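PDB 2QWU: intracellular growth locus, subunit C from Francisella tularensis subsp. tularensis, which is encoded on the Francisella pathogenicity island and probably supports growth inside host cells, as a tube-forming, Hcp-like component of a type VI secretion system. Local coordinates for residues K132-L143 with L190-T198. The protein carries 2 engineered substitutions. Residues are numbered along the deposited sequence; the frame is centred on the assembly and turned at random.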
loop_
_atom_site.group_PDB
_atom_site.type_symbol
_atom_site.label_atom_id
_atom_site.label_comp_id
_atom_site.label_asym_id
_atom_site.label_seq_id
_atom_site.Cartn_x
_atom_site.Cartn_y
_atom_site.Cartn_z
ATOM N N LYS A 132 -11.803 10.230 11.164
ATOM C CA LYS A 132 -12.579 11.229 10.455
ATOM C C LYS A 132 -13.099 12.398 11.276
ATOM O O LYS A 132 -13.055 12.378 12.506
ATOM C CB LYS A 132 -13.722 10.519 9.715
ATOM C CG LYS A 132 -13.273 9.328 8.870
ATOM C CD LYS A 132 -12.390 9.776 7.672
ATOM C CE LYS A 132 -12.064 8.577 6.781
ATOM N NZ LYS A 132 -11.565 9.049 5.452
ATOM N N THR A 133 -13.584 13.429 10.561
ATOM C CA THR A 133 -14.033 14.639 11.250
ATOM C C THR A 133 -15.256 14.435 12.104
ATOM O O THR A 133 -15.543 15.270 12.956
ATOM C CB THR A 133 -14.260 15.820 10.249
ATOM O OG1 THR A 133 -15.187 15.447 9.217
ATOM C CG2 THR A 133 -12.858 16.210 9.591
ATOM N N ASP A 134 -15.999 13.357 11.842
ATOM C CA ASP A 134 -17.164 13.069 12.645
ATOM C C ASP A 134 -16.897 12.082 13.799
ATOM O O ASP A 134 -17.819 11.436 14.329
ATOM C CB ASP A 134 -18.335 12.625 11.742
ATOM C CG ASP A 134 -18.049 11.333 10.962
ATOM O OD1 ASP A 134 -16.861 10.945 10.806
ATOM O OD2 ASP A 134 -19.037 10.729 10.473
ATOM N N GLU A 135 -15.622 11.974 14.172
ATOM C CA GLU A 135 -15.165 11.172 15.305
ATOM C C GLU A 135 -15.422 9.677 15.228
ATOM O O GLU A 135 -15.880 9.031 16.185
ATOM C CB GLU A 135 -15.754 11.742 16.612
ATOM C CG GLU A 135 -15.479 13.234 16.752
ATOM C CD GLU A 135 -15.679 13.752 18.165
ATOM O OE1 GLU A 135 -16.697 13.383 18.810
ATOM O OE2 GLU A 135 -14.811 14.551 18.615
ATOM N N ALA A 136 -15.087 9.127 14.080
ATOM C CA ALA A 136 -15.215 7.700 13.828
ATOM C C ALA A 136 -14.093 7.422 12.822
ATOM O O ALA A 136 -13.712 8.307 12.054
ATOM C CB ALA A 136 -16.557 7.399 13.191
ATOM N N TRP A 137 -13.560 6.203 12.850
ATOM C CA TRP A 137 -12.535 5.801 11.885
ATOM C C TRP A 137 -13.167 5.376 10.554
ATOM O O TRP A 137 -14.297 4.857 10.518
ATOM C CB TRP A 137 -11.767 4.612 12.433
ATOM C CG TRP A 137 -10.871 4.939 13.562
ATOM C CD1 TRP A 137 -11.175 4.901 14.895
ATOM C CD2 TRP A 137 -9.512 5.370 13.456
ATOM N NE1 TRP A 137 -10.082 5.304 15.634
ATOM C CE2 TRP A 137 -9.045 5.591 14.768
ATOM C CE3 TRP A 137 -8.630 5.593 12.363
ATOM C CZ2 TRP A 137 -7.722 6.021 15.038
ATOM C CZ3 TRP A 137 -7.315 6.027 12.625
ATOM C CH2 TRP A 137 -6.873 6.235 13.970
ATOM N N GLY A 138 -12.435 5.549 9.457
ATOM C CA GLY A 138 -12.940 5.143 8.152
ATOM C C GLY A 138 -11.742 4.823 7.271
ATOM O O GLY A 138 -10.623 4.974 7.721
ATOM N N ILE A 139 -11.978 4.363 6.052
ATOM C CA ILE A 139 -10.850 4.109 5.158
ATOM C C ILE A 139 -10.431 5.408 4.490
ATOM O O ILE A 139 -11.142 6.422 4.604
ATOM C CB ILE A 139 -11.234 3.169 3.973
ATOM C CG1 ILE A 139 -12.300 3.817 3.053
ATOM C CG2 ILE A 139 -11.716 1.777 4.522
ATOM C CD1 ILE A 139 -12.578 3.002 1.747
HETATM N N MSE A 140 -9.248 5.373 3.881
HETATM C CA MSE A 140 -8.831 6.462 2.976
HETATM C C MSE A 140 -9.092 5.816 1.599
HETATM O O MSE A 140 -9.859 6.317 0.819
HETATM C CB MSE A 140 -7.363 6.845 3.145
HETATM C CG MSE A 140 -7.202 7.722 4.443
HETATM SE SE MSE A 140 -5.426 8.218 4.829
HETATM C CE MSE A 140 -4.660 6.572 5.055
ATOM N N ILE A 141 -8.467 4.665 1.343
ATOM C CA ILE A 141 -8.673 3.921 0.093
ATOM C C ILE A 141 -8.738 2.413 0.467
ATOM O O ILE A 141 -7.911 1.925 1.235
ATOM C CB ILE A 141 -7.477 4.008 -0.847
ATOM C CG1 ILE A 141 -7.135 5.442 -1.172
ATOM C CG2 ILE A 141 -7.805 3.202 -2.106
ATOM C CD1 ILE A 141 -5.937 5.528 -2.154
ATOM N N ASP A 142 -9.679 1.683 -0.127
ATOM C CA ASP A 142 -9.751 0.217 0.101
ATOM C C ASP A 142 -8.919 -0.455 -1.006
ATOM O O ASP A 142 -9.334 -0.543 -2.170
ATOM C CB ASP A 142 -11.230 -0.280 0.038
ATOM C CG ASP A 142 -11.375 -1.732 0.442
ATOM O OD1 ASP A 142 -10.337 -2.426 0.500
ATOM O OD2 ASP A 142 -12.531 -2.199 0.709
ATOM N N LEU A 143 -7.729 -0.919 -0.647
ATOM C CA LEU A 143 -6.823 -1.520 -1.617
ATOM C C LEU A 143 -6.994 -3.050 -1.699
ATOM O O LEU A 143 -6.247 -3.713 -2.386
ATOM C CB LEU A 143 -5.362 -1.232 -1.187
ATOM C CG LEU A 143 -5.026 0.270 -1.243
ATOM C CD1 LEU A 143 -3.601 0.476 -0.657
ATOM C CD2 LEU A 143 -5.136 0.800 -2.678
ATOM N N LEU A 190 -11.783 2.314 -7.256
ATOM C CA LEU A 190 -11.395 1.940 -5.914
ATOM C C LEU A 190 -12.326 2.639 -4.918
ATOM O O LEU A 190 -12.643 3.814 -5.083
ATOM C CB LEU A 190 -9.963 2.452 -5.612
ATOM C CG LEU A 190 -8.792 1.661 -6.239
ATOM C CD1 LEU A 190 -7.510 2.442 -6.111
ATOM C CD2 LEU A 190 -8.676 0.294 -5.575
ATOM N N PRO A 191 -12.721 1.949 -3.835
ATOM C CA PRO A 191 -13.580 2.599 -2.828
ATOM C C PRO A 191 -12.677 3.598 -2.036
ATOM O O PRO A 191 -11.492 3.305 -1.770
ATOM C CB PRO A 191 -14.006 1.436 -1.915
ATOM C CG PRO A 191 -13.909 0.265 -2.729
ATOM C CD PRO A 191 -12.650 0.494 -3.584
ATOM N N VAL A 192 -13.213 4.780 -1.724
ATOM C CA VAL A 192 -12.483 5.792 -0.952
ATOM C C VAL A 192 -13.418 6.409 0.076
ATOM O O VAL A 192 -14.620 6.154 0.070
ATOM C CB VAL A 192 -11.922 6.929 -1.868
ATOM C CG1 VAL A 192 -10.953 6.320 -2.860
ATOM C CG2 VAL A 192 -13.063 7.709 -2.533
ATOM N N CYS A 193 -12.857 7.172 0.990
ATOM C CA CYS A 193 -13.690 7.901 1.959
ATOM C C CYS A 193 -12.936 9.172 2.224
ATOM O O CYS A 193 -11.695 9.143 2.425
ATOM C CB CYS A 193 -13.852 7.145 3.264
ATOM S SG CYS A 193 -15.116 7.958 4.328
ATOM N N CYS A 194 -13.694 10.268 2.248
ATOM C CA CYS A 194 -13.117 11.595 2.396
ATOM C C CYS A 194 -13.127 12.138 3.811
ATOM O O CYS A 194 -12.756 11.382 4.720
ATOM C CB CYS A 194 -13.782 12.535 1.374
ATOM S SG CYS A 194 -13.594 11.865 -0.344
ATOM N N ALA A 195 -13.554 13.397 4.017
ATOM C CA ALA A 195 -13.455 14.034 5.331
ATOM C C ALA A 195 -14.097 13.315 6.514
ATOM O O ALA A 195 -13.446 13.048 7.540
ATOM C CB ALA A 195 -14.021 15.507 5.241
ATOM N N ALA A 196 -15.377 13.058 6.360
ATOM C CA ALA A 196 -16.153 12.424 7.394
ATOM C C ALA A 196 -16.382 10.953 7.035
ATOM O O ALA A 196 -16.174 10.561 5.872
ATOM C CB ALA A 196 -17.458 13.202 7.536
ATOM N N SER A 197 -16.760 10.141 8.026
ATOM C CA SER A 197 -17.004 8.716 7.810
ATOM C C SER A 197 -18.184 8.454 6.885
ATOM O O SER A 197 -18.286 7.379 6.317
ATOM C CB SER A 197 -17.241 7.969 9.140
ATOM O OG SER A 197 -18.487 8.366 9.698
ATOM N N THR A 198 -19.060 9.450 6.721
ATOM C CA THR A 198 -20.215 9.315 5.835
ATOM C C THR A 198 -19.860 9.877 4.417
ATOM O O THR A 198 -20.738 10.051 3.562
ATOM C CB THR A 198 -21.380 10.143 6.421
ATOM O OG1 THR A 198 -20.942 11.498 6.588
ATOM C CG2 THR A 198 -21.802 9.592 7.811
HETATM O O HOH W 1 -20.854 12.519 9.213
#
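Ile141 and Val192 form the non-hydrogen-bonded pair of a single antiparallel beta bridge, from which one hairpin loop is laid against another: the turn joining strands 130-131 and 137-138 meets the loop joining 189-193 and 200-204. Backbone bonds bracket the pair, Asp142 N reaching Pro191 O at 2.9 Å and Cys193 N reaching Met140 O at 3.1 Å. The bridge thus fixes the register; beyond it, side chains do most of the joining.

Lys132 bends once, at chi2 (-67°), then runs extended past the Cys194 and Ala195 carbonyl oxygens, delivering a buried ammonium to Cys194 O, 2.7 Å from Lys132 NZ and in the carbonyl plane. NZ also donates to Ile139 O of its own segment and weakly to Cys193 O, while Glu130 supplies a salt bridge. One cation therefore gathers carbonyls from both segments; together with the Glu130 carboxylate, they probably offset the cost of burying it. Nearer the bridge, Ile139 CG1 rests on Cys193 CB at 3.7 Å.

At the far end the type I turn from Lys132 to Glu135 presents Asp134 to Ser197. The two carboxylate oxygens divide the work: Asp134 OD2 takes the hydroxyl through its syn lone pair, with Ser197 OG only 2.5 Å away, whereas Asp134 OD1 receives Ser197 N from above the carboxylate plane, at 2.9 Å and nearly straight (168°). A water links OD2 to Thr198 OG1. Thr133 N meanwhile binds Ala195 O at 3.0 Å.

Toward the protein body, Ile141 CG2 meets Leu190 CD1. Ile141 also packs on Ile18 and Val20 of strand 18-21, Leu190 on Ile78 of strand 71-79, and Val192 and Cys194 on Val12 of helix 9-14, setting strand 190-193 and the 139-143 chain leaving the other hairpin against the main antiparallel sheet and the N-terminal helix.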